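Local coordinates for phenylacetic acid degradation-related protein (Ralstonia eutropha JMP134, PDB 2PIM) that probably hydrolyses acyl-CoA thioesters as a hotdog-fold thioesterase of the PaaI type, at residues Ser41-Thr46 against Gly62-Asp67; Ala70-Ala75 against Gly103-Glu108; Arg112-Val117 against Thr132-Val137. All coordinates share one frame; numbering follows the deposited sequence.

Contact 1 (Ser41-Thr46 against Gly62-Asp67); sequences SDYVAT and GAMLDD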
ATOM      1  N   SER A  41      -5.731  12.576   9.322  1.00 25.28           N
ATOM      2  CA  SER A  41      -4.510  13.051   8.704  1.00 25.88           C
ATOM      3  C   SER A  41      -4.756  13.431   7.234  1.00 25.40           C
ATOM      4  O   SER A  41      -5.547  12.798   6.524  1.00 25.82           O
ATOM      5  CB  SER A  41      -3.412  11.978   8.814  1.00 26.09           C
ATOM      6  OG  SER A  41      -2.169  12.407   8.256  1.00 26.57           O
ATOM      7  N   ASP A  42      -4.070  14.470   6.787  1.00 25.70           N
ATOM      8  CA  ASP A  42      -3.991  14.779   5.372  1.00 28.76           C
ATOM      9  C   ASP A  42      -2.903  13.940   4.708  1.00 27.43           C
ATOM     10  O   ASP A  42      -1.959  13.548   5.372  1.00 29.31           O
ATOM     11  CB  ASP A  42      -3.626  16.243   5.177  1.00 28.52           C
ATOM     12  CG  ASP A  42      -4.731  17.172   5.573  1.00 33.78           C
ATOM     13  OD1 ASP A  42      -5.900  16.785   5.407  1.00 31.81           O
ATOM     14  OD2 ASP A  42      -4.420  18.289   6.031  1.00 26.15           O
ATOM     15  N   TYR A  43      -3.051  13.702   3.410  1.00 25.36           N
ATOM     16  CA  TYR A  43      -2.046  13.059   2.586  1.00 29.16           C
ATOM     17  C   TYR A  43      -2.030  13.799   1.235  1.00 31.88           C
ATOM     18  O   TYR A  43      -3.013  14.471   0.872  1.00 30.70           O
ATOM     19  CB  TYR A  43      -2.323  11.522   2.431  1.00 30.08           C
ATOM     20  CG  TYR A  43      -2.227  10.800   3.766  1.00 28.61           C
ATOM     21  CD1 TYR A  43      -0.995  10.490   4.322  1.00 25.97           C
ATOM     22  CD2 TYR A  43      -3.362  10.509   4.500  1.00 32.23           C
ATOM     23  CE1 TYR A  43      -0.897   9.880   5.549  1.00 26.35           C
ATOM     24  CE2 TYR A  43      -3.277   9.920   5.745  1.00 20.10           C
ATOM     25  CZ  TYR A  43      -2.047   9.627   6.278  1.00 27.85           C
ATOM     26  OH  TYR A  43      -1.975   9.071   7.540  1.00 30.49           O
ATOM     27  N   VAL A  44      -0.905  13.711   0.517  1.00 30.40           N
ATOM     28  CA  VAL A  44      -0.793  14.295  -0.824  1.00 30.31           C
ATOM     29  C   VAL A  44      -0.373  13.159  -1.765  1.00 33.03           C
ATOM     30  O   VAL A  44       0.617  12.470  -1.509  1.00 31.58           O
ATOM     31  CB  VAL A  44       0.231  15.453  -0.902  1.00 30.40           C
ATOM     32  CG1 VAL A  44       0.416  15.927  -2.341  1.00 29.67           C
ATOM     33  CG2 VAL A  44      -0.189  16.631  -0.035  1.00 26.15           C
ATOM     34  N   ALA A  45      -1.165  12.943  -2.819  1.00 31.62           N
ATOM     35  CA  ALA A  45      -0.783  12.041  -3.888  1.00 30.54           C
ATOM     36  C   ALA A  45      -0.038  12.895  -4.930  1.00 28.34           C
ATOM     37  O   ALA A  45      -0.563  13.900  -5.397  1.00 28.04           O
ATOM     38  CB  ALA A  45      -2.020  11.362  -4.481  1.00 29.22           C
ATOM     39  N   THR A  46       1.193  12.515  -5.263  1.00 28.25           N
ATOM     40  CA  THR A  46       1.973  13.241  -6.273  1.00 27.01           C
ATOM     41  C   THR A  46       1.810  12.611  -7.653  1.00 26.19           C
ATOM     42  O   THR A  46       1.228  11.541  -7.772  1.00 24.10           O
ATOM     43  CB  THR A  46       3.437  13.308  -5.878  1.00 26.94           C
ATOM     44  OG1 THR A  46       3.993  11.987  -5.847  1.00 28.84           O
ATOM     45  CG2 THR A  46       3.564  13.977  -4.493  1.00 29.34           C
ATOM     46  N   GLY A  62      -3.278   2.678  -0.156  1.00 29.12           N
ATOM     47  CA  GLY A  62      -3.086   1.754   0.947  1.00 26.99           C
ATOM     48  C   GLY A  62      -1.972   2.175   1.893  1.00 27.38           C
ATOM     49  O   GLY A  62      -2.092   1.966   3.077  1.00 28.34           O
ATOM     50  N   ALA A  63      -0.892   2.765   1.383  1.00 28.41           N
ATOM     51  CA  ALA A  63       0.183   3.266   2.251  1.00 28.16           C
ATOM     52  C   ALA A  63      -0.285   4.436   3.105  1.00 27.00           C
ATOM     53  O   ALA A  63       0.147   4.596   4.229  1.00 26.30           O
ATOM     54  CB  ALA A  63       1.434   3.645   1.413  1.00 29.95           C
HETATM   55  N   MSE A  64      -1.203   5.241   2.587  1.00 27.74           N
HETATM   56  CA  MSE A  64      -1.841   6.305   3.393  1.00 28.41           C
HETATM   57  C   MSE A  64      -2.789   5.742   4.481  1.00 29.97           C
HETATM   58  O   MSE A  64      -2.794   6.208   5.631  1.00 30.46           O
HETATM   59  CB  MSE A  64      -2.620   7.202   2.458  1.00 27.53           C
HETATM   60  CG  MSE A  64      -1.735   7.962   1.538  1.00 31.43           C
HETATM   61 SE   MSE A  64      -2.756   8.816   0.061  0.75 26.05          SE
HETATM   62  CE  MSE A  64      -1.269   9.412  -1.063  1.00 28.89           C
ATOM     63  N   LEU A  65      -3.562   4.720   4.103  1.00 29.28           N
ATOM     64  CA  LEU A  65      -4.426   3.997   5.035  1.00 27.74           C
ATOM     65  C   LEU A  65      -3.621   3.295   6.116  1.00 28.05           C
ATOM     66  O   LEU A  65      -4.005   3.275   7.297  1.00 29.49           O
ATOM     67  CB  LEU A  65      -5.350   3.030   4.266  1.00 28.68           C
ATOM     68  CG  LEU A  65      -6.491   3.730   3.461  1.00 23.42           C
ATOM     69  CD1 LEU A  65      -7.070   2.872   2.362  1.00 31.04           C
ATOM     70  CD2 LEU A  65      -7.605   4.259   4.359  1.00 26.12           C
ATOM     71  N   ASP A  66      -2.482   2.744   5.726  1.00 28.59           N
ATOM     72  CA  ASP A  66      -1.573   2.144   6.673  1.00 29.20           C
ATOM     73  C   ASP A  66      -1.096   3.187   7.664  1.00 29.54           C
ATOM     74  O   ASP A  66      -1.034   2.922   8.881  1.00 34.62           O
ATOM     75  CB  ASP A  66      -0.412   1.455   5.922  1.00 28.52           C
ATOM     76  CG  ASP A  66       0.517   0.646   6.859  1.00 30.65           C
ATOM     77  OD1 ASP A  66       0.047  -0.053   7.757  1.00 43.29           O
ATOM     78  OD2 ASP A  66       1.735   0.688   6.674  1.00 38.64           O
ATOM     79  N   ASP A  67      -0.737   4.377   7.166  1.00 29.54           N
ATOM     80  CA  ASP A  67      -0.208   5.422   8.035  1.00 29.77           C
ATOM     81  C   ASP A  67      -1.263   5.894   9.057  1.00 29.76           C
ATOM     82  O   ASP A  67      -1.001   5.994  10.254  1.00 32.11           O
ATOM     83  CB  ASP A  67       0.282   6.627   7.227  1.00 29.36           C
ATOM     84  CG  ASP A  67       0.866   7.715   8.128  1.00 32.14           C
ATOM     85  OD1 ASP A  67       1.991   7.505   8.600  1.00 30.36           O
ATOM     86  OD2 ASP A  67       0.199   8.763   8.386  1.00 33.19           O
TER
HETATM   87  O   HOH W   1       0.511  11.511   8.862  1.00 15.37           O
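Y43 of strand 38-45 lays one face of its ring against M64, a selenomethionine on helix 58-75, and carries its hydroxyl on to D67, roughly one turn further along the helix. Y43 and M64 account for most of the buried surface, and their side chains run antiparallel alongside one another. M64 CB sits over the ring in a CH-pi contact, 4.0 Å from the centroid of Y43 and 16° off the ring normal, displaced from the ring centre. From there the selenium packs against the root of the tyrosine, with M64 SE 3.6 Å from Y43 CB, and stands oblique to the ring as an off-centre Met-aromatic contact. Because the M64 chain stays extended through its last torsion (chi3 -170°), its terminal methyl passes the ring altogether and reaches A45, where M64 CE lies 4.0 Å from A45 CB.

D67 meets the tyrosine at the opposite end of the ring. Its OD2 lies in the ring plane at the edge, while the carboxylate itself is turned 85° from that plane. Y43 OH donates to D67 OD2 at a modelled 2.4 Å, too short for the exact length to be trusted. A water 2.9 Å from S41 OG donates to D67 OD2 over 2.8 Å, tying the start of the strand segment to the same oxygen. L121 of strand 114-123 also packs on both Y43 and M64, and Q57 of the second subunit packs on D67.

This is the hotdog arrangement, a long helix wrapped by a curved antiparallel sheet. Apolar packing thus seats the body of the tyrosine, while its hydroxyl and a water both give D67 OD2 a polar partner in a buried setting.

Contact 2 (Ala70-Ala75 against Gly103-Glu108); sequences AMLVTA and GRARLE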
ATOM      1  N   ALA A  70      -2.128   2.963  11.734  1.00 29.08           N
ATOM      2  CA  ALA A  70      -0.961   2.781  12.627  1.00 26.21           C
ATOM      3  C   ALA A  70      -0.641   3.984  13.491  1.00 28.42           C
ATOM      4  O   ALA A  70      -0.111   3.850  14.637  1.00 30.54           O
ATOM      5  CB  ALA A  70       0.255   2.392  11.781  1.00 27.70           C
HETATM    6  N   MSE A  71      -0.913   5.176  12.958  1.00 29.89           N
HETATM    7  CA  MSE A  71      -0.723   6.412  13.750  1.00 27.85           C
HETATM    8  C   MSE A  71      -1.706   6.450  14.908  1.00 25.61           C
HETATM    9  O   MSE A  71      -1.342   6.728  16.083  1.00 21.16           O
HETATM   10  CB  MSE A  71      -0.894   7.691  12.901  1.00 29.73           C
HETATM   11  CG  MSE A  71       0.364   8.198  12.159  1.00 38.91           C
HETATM   12 SE   MSE A  71       1.974   8.323  13.299  0.75 38.20          SE
HETATM   13  CE  MSE A  71       2.747   6.456  12.997  1.00 38.12           C
ATOM     14  N   LEU A  72      -2.958   6.179  14.588  1.00 24.53           N
ATOM     15  CA  LEU A  72      -3.988   6.139  15.639  1.00 25.71           C
ATOM     16  C   LEU A  72      -3.597   5.132  16.764  1.00 24.23           C
ATOM     17  O   LEU A  72      -3.595   5.477  17.945  1.00 26.69           O
ATOM     18  CB  LEU A  72      -5.358   5.841  15.040  1.00 22.07           C
ATOM     19  CG  LEU A  72      -6.423   5.569  16.118  1.00 26.35           C
ATOM     20  CD1 LEU A  72      -6.497   6.657  17.180  1.00 21.42           C
ATOM     21  CD2 LEU A  72      -7.727   5.382  15.432  1.00 24.08           C
ATOM     22  N   VAL A  73      -3.193   3.922  16.375  1.00 24.60           N
ATOM     23  CA  VAL A  73      -2.796   2.916  17.355  1.00 25.61           C
ATOM     24  C   VAL A  73      -1.662   3.418  18.193  1.00 25.86           C
ATOM     25  O   VAL A  73      -1.716   3.309  19.411  1.00 26.00           O
ATOM     26  CB  VAL A  73      -2.390   1.565  16.729  1.00 26.64           C
ATOM     27  CG1 VAL A  73      -1.951   0.590  17.806  1.00 29.72           C
ATOM     28  CG2 VAL A  73      -3.543   0.992  15.928  1.00 27.62           C
ATOM     29  N   THR A  74      -0.641   3.982  17.540  1.00 27.68           N
ATOM     30  CA  THR A  74       0.557   4.528  18.237  1.00 25.12           C
ATOM     31  C   THR A  74       0.219   5.622  19.226  1.00 23.47           C
ATOM     32  O   THR A  74       0.747   5.660  20.359  1.00 23.68           O
ATOM     33  CB  THR A  74       1.601   5.015  17.189  1.00 25.57           C
ATOM     34  OG1 THR A  74       1.945   3.900  16.371  1.00 24.21           O
ATOM     35  CG2 THR A  74       2.871   5.531  17.838  1.00 27.79           C
ATOM     36  N   ALA A  75      -0.673   6.511  18.817  1.00 21.76           N
ATOM     37  CA  ALA A  75      -1.182   7.545  19.717  1.00 24.40           C
ATOM     38  C   ALA A  75      -1.667   7.029  21.073  1.00 24.26           C
ATOM     39  O   ALA A  75      -1.565   7.752  22.067  1.00 27.83           O
ATOM     40  CB  ALA A  75      -2.278   8.322  19.044  1.00 25.15           C
ATOM     41  N   GLY A 103      -7.381  11.302   5.319  1.00 26.34           N
ATOM     42  CA  GLY A 103      -7.471  10.002   5.943  1.00 27.81           C
ATOM     43  C   GLY A 103      -8.089  10.099   7.310  1.00 26.24           C
ATOM     44  O   GLY A 103      -7.699  10.954   8.114  1.00 25.20           O
ATOM     45  N   ARG A 104      -9.039   9.217   7.588  1.00 28.10           N
ATOM     46  CA  ARG A 104      -9.695   9.160   8.930  1.00 31.37           C
ATOM     47  C   ARG A 104      -9.589   7.735   9.503  1.00 30.62           C
ATOM     48  O   ARG A 104      -9.854   6.772   8.805  1.00 30.08           O
ATOM     49  CB  ARG A 104     -11.159   9.622   8.841  1.00 30.44           C
ATOM     50  CG  ARG A 104     -11.284  11.090   8.449  1.00 36.71           C
ATOM     51  CD  ARG A 104     -12.714  11.705   8.541  1.00 36.76           C
ATOM     52  NE  ARG A 104     -12.755  13.075   7.954  1.00 54.96           N
ATOM     53  CZ  ARG A 104     -12.961  13.393   6.652  1.00 49.88           C
ATOM     54  NH1 ARG A 104     -13.212  12.490   5.724  1.00 50.64           N
ATOM     55  NH2 ARG A 104     -12.953  14.657   6.274  1.00 49.35           N
ATOM     56  N   ALA A 105      -9.120   7.613  10.749  1.00 29.81           N
ATOM     57  CA  ALA A 105      -9.037   6.332  11.418  1.00 27.97           C
ATOM     58  C   ALA A 105      -9.964   6.307  12.635  1.00 27.77           C
ATOM     59  O   ALA A 105     -10.213   7.349  13.242  1.00 27.92           O
ATOM     60  CB  ALA A 105      -7.608   6.037  11.816  1.00 29.22           C
ATOM     61  N   ARG A 106     -10.512   5.119  12.922  0.50 26.99           N
ATOM     62  CA  ARG A 106     -11.274   4.823  14.142  0.50 27.18           C
ATOM     63  C   ARG A 106     -10.873   3.442  14.667  0.50 26.08           C
ATOM     64  O   ARG A 106     -10.812   2.476  13.895  0.50 23.07           O
ATOM     65  CB  ARG A 106     -12.801   4.804  13.883  0.50 28.10           C
ATOM     66  CG  ARG A 106     -13.634   4.431  15.131  0.50 27.57           C
ATOM     67  CD  ARG A 106     -15.155   4.255  14.917  0.50 28.95           C
ATOM     68  NE  ARG A 106     -15.569   2.909  14.479  0.50 30.60           N
ATOM     69  CZ  ARG A 106     -15.830   2.572  13.217  0.50 29.11           C
ATOM     70  NH1 ARG A 106     -15.728   3.448  12.229  0.50 42.10           N
ATOM     71  NH2 ARG A 106     -16.196   1.349  12.930  0.50 29.60           N
ATOM     72  N   LEU A 107     -10.656   3.351  15.976  1.00 23.57           N
ATOM     73  CA  LEU A 107     -10.498   2.061  16.669  1.00 24.96           C
ATOM     74  C   LEU A 107     -11.828   1.329  16.857  1.00 23.32           C
ATOM     75  O   LEU A 107     -12.702   1.824  17.533  1.00 23.43           O
ATOM     76  CB  LEU A 107      -9.868   2.267  18.069  1.00 19.45           C
ATOM     77  CG  LEU A 107      -8.368   2.508  18.008  1.00 22.45           C
ATOM     78  CD1 LEU A 107      -7.850   3.188  19.257  1.00 26.22           C
ATOM     79  CD2 LEU A 107      -7.638   1.207  17.737  1.00 23.96           C
ATOM     80  N   GLU A 108     -11.974   0.143  16.270  1.00 27.54           N
ATOM     81  CA  GLU A 108     -13.130  -0.707  16.535  1.00 29.81           C
ATOM     82  C   GLU A 108     -12.946  -1.490  17.802  1.00 28.66           C
ATOM     83  O   GLU A 108     -13.924  -1.855  18.411  1.00 28.50           O
ATOM     84  CB  GLU A 108     -13.370  -1.730  15.429  1.00 30.09           C
ATOM     85  CG  GLU A 108     -13.847  -1.143  14.154  1.00 46.53           C
ATOM     86  CD  GLU A 108     -15.301  -1.408  13.875  1.00 47.96           C
ATOM     87  OE1 GLU A 108     -16.134  -1.094  14.758  1.00 47.87           O
ATOM     88  OE2 GLU A 108     -15.592  -1.890  12.750  1.00 52.09           O
TER
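L72 of helix 58-75 drives its CD2 methyl between the side chains of A105 and L107 on strand 99-107. The contact across the segments is apolar. L72 CD2 lies 3.7 Å from A105 CB and 3.9 Å from L107 CG, and L72 CB adds a second touch on A105 CB at 3.9 Å. With CG set opposite the backbone N (chi1 171°), the L72 side chain reaches out from the helix to the strand, where it crosses L107 at a slant. V73 makes a looser approach, its CG2 4.5 Å from L107 CD2.

Such packing, with one long helix lying on the concave side of an antiparallel sheet, is the core of the hotdog fold; here the helix and strand segments run at 47° to each other. V117 of the adjoining strand 114-123 continues the apolar surface beneath V73.

Methyl-to-backbone packing is the second kind of contact: L72 CD2 rests 3.6 Å from L107 N, against the main chain. Polar links run within each segment, not between them. T74 OG1 donates to A70 O over 2.7 Å, opposite T74 N across the carbonyl plane, and one R106 conformer pairs NH2 with E108 OE1 in a salt bridge.

Contact 3 (Arg112-Val117 against Thr132-Val137); sequences RNVCNV and TATCMV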
ATOM      1  N   ARG A 112      -5.858  -5.940  24.746  1.00 19.21           N
ATOM      2  CA  ARG A 112      -4.605  -6.079  25.491  1.00 17.64           C
ATOM      3  C   ARG A 112      -3.445  -6.146  24.473  1.00 18.59           C
ATOM      4  O   ARG A 112      -2.539  -5.351  24.541  1.00 19.18           O
ATOM      5  CB  ARG A 112      -4.670  -7.335  26.367  1.00 16.12           C
ATOM      6  CG  ARG A 112      -3.735  -7.349  27.504  1.00 19.96           C
ATOM      7  CD  ARG A 112      -4.089  -8.478  28.415  1.00 13.01           C
ATOM      8  NE  ARG A 112      -5.209  -8.210  29.310  1.00  2.00           N
ATOM      9  CZ  ARG A 112      -5.087  -7.724  30.537  1.00 17.82           C
ATOM     10  NH1 ARG A 112      -3.902  -7.373  30.999  1.00 13.31           N
ATOM     11  NH2 ARG A 112      -6.143  -7.576  31.318  1.00 24.27           N
ATOM     12  N   ASN A 113      -3.503  -7.030  23.473  1.00 19.38           N
ATOM     13  CA  ASN A 113      -2.423  -7.082  22.493  1.00 17.51           C
ATOM     14  C   ASN A 113      -2.850  -6.847  21.057  1.00 18.43           C
ATOM     15  O   ASN A 113      -1.994  -6.710  20.206  1.00 19.35           O
ATOM     16  CB  ASN A 113      -1.633  -8.384  22.606  1.00 12.55           C
ATOM     17  CG  ASN A 113      -0.963  -8.542  23.971  1.00 18.46           C
ATOM     18  OD1 ASN A 113       0.058  -7.919  24.307  1.00  7.78           O
ATOM     19  ND2 ASN A 113      -1.550  -9.378  24.769  1.00  2.00           N
ATOM     20  N   VAL A 114      -4.139  -6.809  20.761  1.00 20.39           N
ATOM     21  CA  VAL A 114      -4.577  -6.525  19.383  1.00 22.84           C
ATOM     22  C   VAL A 114      -5.477  -5.318  19.313  1.00 24.08           C
ATOM     23  O   VAL A 114      -6.355  -5.158  20.165  1.00 25.77           O
ATOM     24  CB  VAL A 114      -5.370  -7.719  18.770  1.00 25.38           C
ATOM     25  CG1 VAL A 114      -5.581  -7.510  17.294  1.00 30.38           C
ATOM     26  CG2 VAL A 114      -4.623  -8.984  18.992  1.00 27.10           C
ATOM     27  N   CYS A 115      -5.286  -4.492  18.284  1.00 22.31           N
ATOM     28  CA  CYS A 115      -6.191  -3.397  18.001  1.00 23.15           C
ATOM     29  C   CYS A 115      -6.728  -3.607  16.602  1.00 24.20           C
ATOM     30  O   CYS A 115      -5.988  -3.943  15.706  1.00 24.34           O
ATOM     31  CB  CYS A 115      -5.485  -2.035  18.075  1.00 20.76           C
ATOM     32  SG  CYS A 115      -5.038  -1.625  19.771  1.00 31.54           S
ATOM     33  N   ASN A 116      -8.026  -3.438  16.457  1.00 23.76           N
ATOM     34  CA  ASN A 116      -8.700  -3.484  15.184  1.00 25.85           C
ATOM     35  C   ASN A 116      -9.066  -2.059  14.841  1.00 22.96           C
ATOM     36  O   ASN A 116      -9.746  -1.381  15.607  1.00 21.19           O
ATOM     37  CB  ASN A 116      -9.919  -4.379  15.298  1.00 30.25           C
ATOM     38  CG  ASN A 116      -9.564  -5.790  15.769  1.00 37.09           C
ATOM     39  OD1 ASN A 116      -9.147  -6.643  14.969  1.00 48.13           O
ATOM     40  ND2 ASN A 116      -9.722  -6.039  17.061  1.00 35.94           N
ATOM     41  N   VAL A 117      -8.555  -1.586  13.711  1.00 25.24           N
ATOM     42  CA  VAL A 117      -8.675  -0.188  13.311  1.00 26.01           C
ATOM     43  C   VAL A 117      -9.362  -0.159  11.968  1.00 29.14           C
ATOM     44  O   VAL A 117      -9.134  -1.042  11.173  1.00 26.73           O
ATOM     45  CB  VAL A 117      -7.291   0.466  13.130  1.00 27.43           C
ATOM     46  CG1 VAL A 117      -7.419   2.005  13.240  1.00 32.37           C
ATOM     47  CG2 VAL A 117      -6.290  -0.048  14.140  1.00 30.76           C
ATOM     48  N   THR A 132      -9.206  -2.039   6.771  1.00 27.54           N
ATOM     49  CA  THR A 132      -9.249  -2.664   8.064  1.00 32.64           C
ATOM     50  C   THR A 132      -7.836  -3.115   8.393  1.00 30.66           C
ATOM     51  O   THR A 132      -7.228  -3.863   7.624  1.00 32.63           O
ATOM     52  CB  THR A 132     -10.212  -3.906   7.977  1.00 35.21           C
ATOM     53  OG1 THR A 132     -11.558  -3.431   7.839  1.00 44.89           O
ATOM     54  CG2 THR A 132     -10.102  -4.773   9.209  1.00 40.10           C
ATOM     55  N   ALA A 133      -7.330  -2.689   9.528  1.00 29.19           N
ATOM     56  CA  ALA A 133      -6.015  -3.073  10.014  1.00 28.06           C
ATOM     57  C   ALA A 133      -6.143  -3.884  11.271  1.00 27.45           C
ATOM     58  O   ALA A 133      -6.910  -3.531  12.163  1.00 29.72           O
ATOM     59  CB  ALA A 133      -5.197  -1.842  10.330  1.00 30.49           C
ATOM     60  N   THR A 134      -5.398  -4.982  11.325  1.00 26.60           N
ATOM     61  CA  THR A 134      -5.193  -5.756  12.543  1.00 29.24           C
ATOM     62  C   THR A 134      -3.775  -5.546  13.008  1.00 26.08           C
ATOM     63  O   THR A 134      -2.856  -5.873  12.279  1.00 27.52           O
ATOM     64  CB  THR A 134      -5.402  -7.243  12.252  1.00 32.27           C
ATOM     65  OG1 THR A 134      -6.700  -7.401  11.702  1.00 29.76           O
ATOM     66  CG2 THR A 134      -5.253  -8.064  13.487  1.00 28.40           C
ATOM     67  N   CYS A 135      -3.618  -4.994  14.201  1.00 25.65           N
ATOM     68  CA  CYS A 135      -2.340  -4.534  14.721  1.00 29.29           C
ATOM     69  C   CYS A 135      -2.070  -5.193  16.044  1.00 28.22           C
ATOM     70  O   CYS A 135      -2.980  -5.377  16.823  1.00 31.02           O
ATOM     71  CB  CYS A 135      -2.360  -3.024  14.973  1.00 28.91           C
ATOM     72  SG  CYS A 135      -2.784  -2.084  13.522  1.00 36.13           S
HETATM   73  N   MSE A 136      -0.827  -5.564  16.293  1.00 28.52           N
HETATM   74  CA  MSE A 136      -0.446  -6.101  17.593  1.00 31.87           C
HETATM   75  C   MSE A 136       0.413  -5.053  18.235  1.00 30.24           C
HETATM   76  O   MSE A 136       1.024  -4.261  17.524  1.00 25.88           O
HETATM   77  CB  MSE A 136       0.386  -7.359  17.405  1.00 34.99           C
HETATM   78  CG  MSE A 136       0.516  -8.254  18.624  1.00 33.07           C
HETATM   79 SE   MSE A 136       1.685  -9.733  18.111  0.75 42.77          SE
HETATM   80  CE  MSE A 136       0.642 -11.186  18.098  1.00 50.40           C
ATOM     81  N   VAL A 137       0.495  -5.060  19.571  1.00 33.47           N
ATOM     82  CA  VAL A 137       1.316  -4.097  20.265  1.00 35.73           C
ATOM     83  C   VAL A 137       2.420  -4.723  21.136  1.00 35.76           C
ATOM     84  O   VAL A 137       2.163  -5.639  21.907  1.00 37.77           O
ATOM     85  CB  VAL A 137       0.443  -3.070  21.085  1.00 38.33           C
ATOM     86  CG1 VAL A 137      -0.933  -2.802  20.410  1.00 34.42           C
ATOM     87  CG2 VAL A 137       0.249  -3.528  22.449  1.00 39.15           C
TER
HETATM   88  O   HOH W   2      -9.475  -5.624  12.420  1.00 31.42           O
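V117 and A133 form a hydrogen-bonded antiparallel pair, as do C115 and C135, joining strands 114-123 and 126-136 of a beta hairpin. C115 N donates to C135 O at 2.9 Å and V117 N to A133 O at 3.0 Å, each bond reciprocated. Beyond them V137 N donates to N113 O at 3.1 Å along a more bent path.

On the face of C115, V117, A133 and C135, V117 turns CG1 away from its backbone N (chi1 -159°), which leaves CG2 beside that N and within 4.1 Å of C135 SG. V117 CB meets A133 CB at 4.2 Å. Both residues also pack on T69 of helix 58-75, so this face looks into the core.

The other face bears V114, N116, T134 and M136. V114 CG1 and T134 CG2 touch at 3.9 Å. With both first torsions near -60° and the N116 amide turned by chi2 -82°, N116 OD1 and T134 OG1 face one water, which donates to N116 OD1 over 2.8 Å but weakly to T134 OG1.

The backbone ladder thus carries the pairing, with V117 and A133 packed toward the helix and the other face mixing a methyl contact with a water held mainly by N116.

In the fold
Contacts 1 and 2 are core contacts that seat successive parts of helix 58-75 on neighbouring strands, 38-45 and 99-107, of the curved sheet. Contact 3 lies nearer the periphery, its centre about 14 Å from the centre of the chain, and joins two strands edge to edge within that sheet. Their chemistry differs accordingly: contact 1 mixes aromatic packing with a buried polar pair close to the second subunit, contact 2 is apolar across its segments, and contact 3 rests on backbone hydrogen bonds. Contacts 1 and 2 meet where S41 pairs with G103, whereas contacts 2 and 3 meet through V73 against V117 and E108 beside N116.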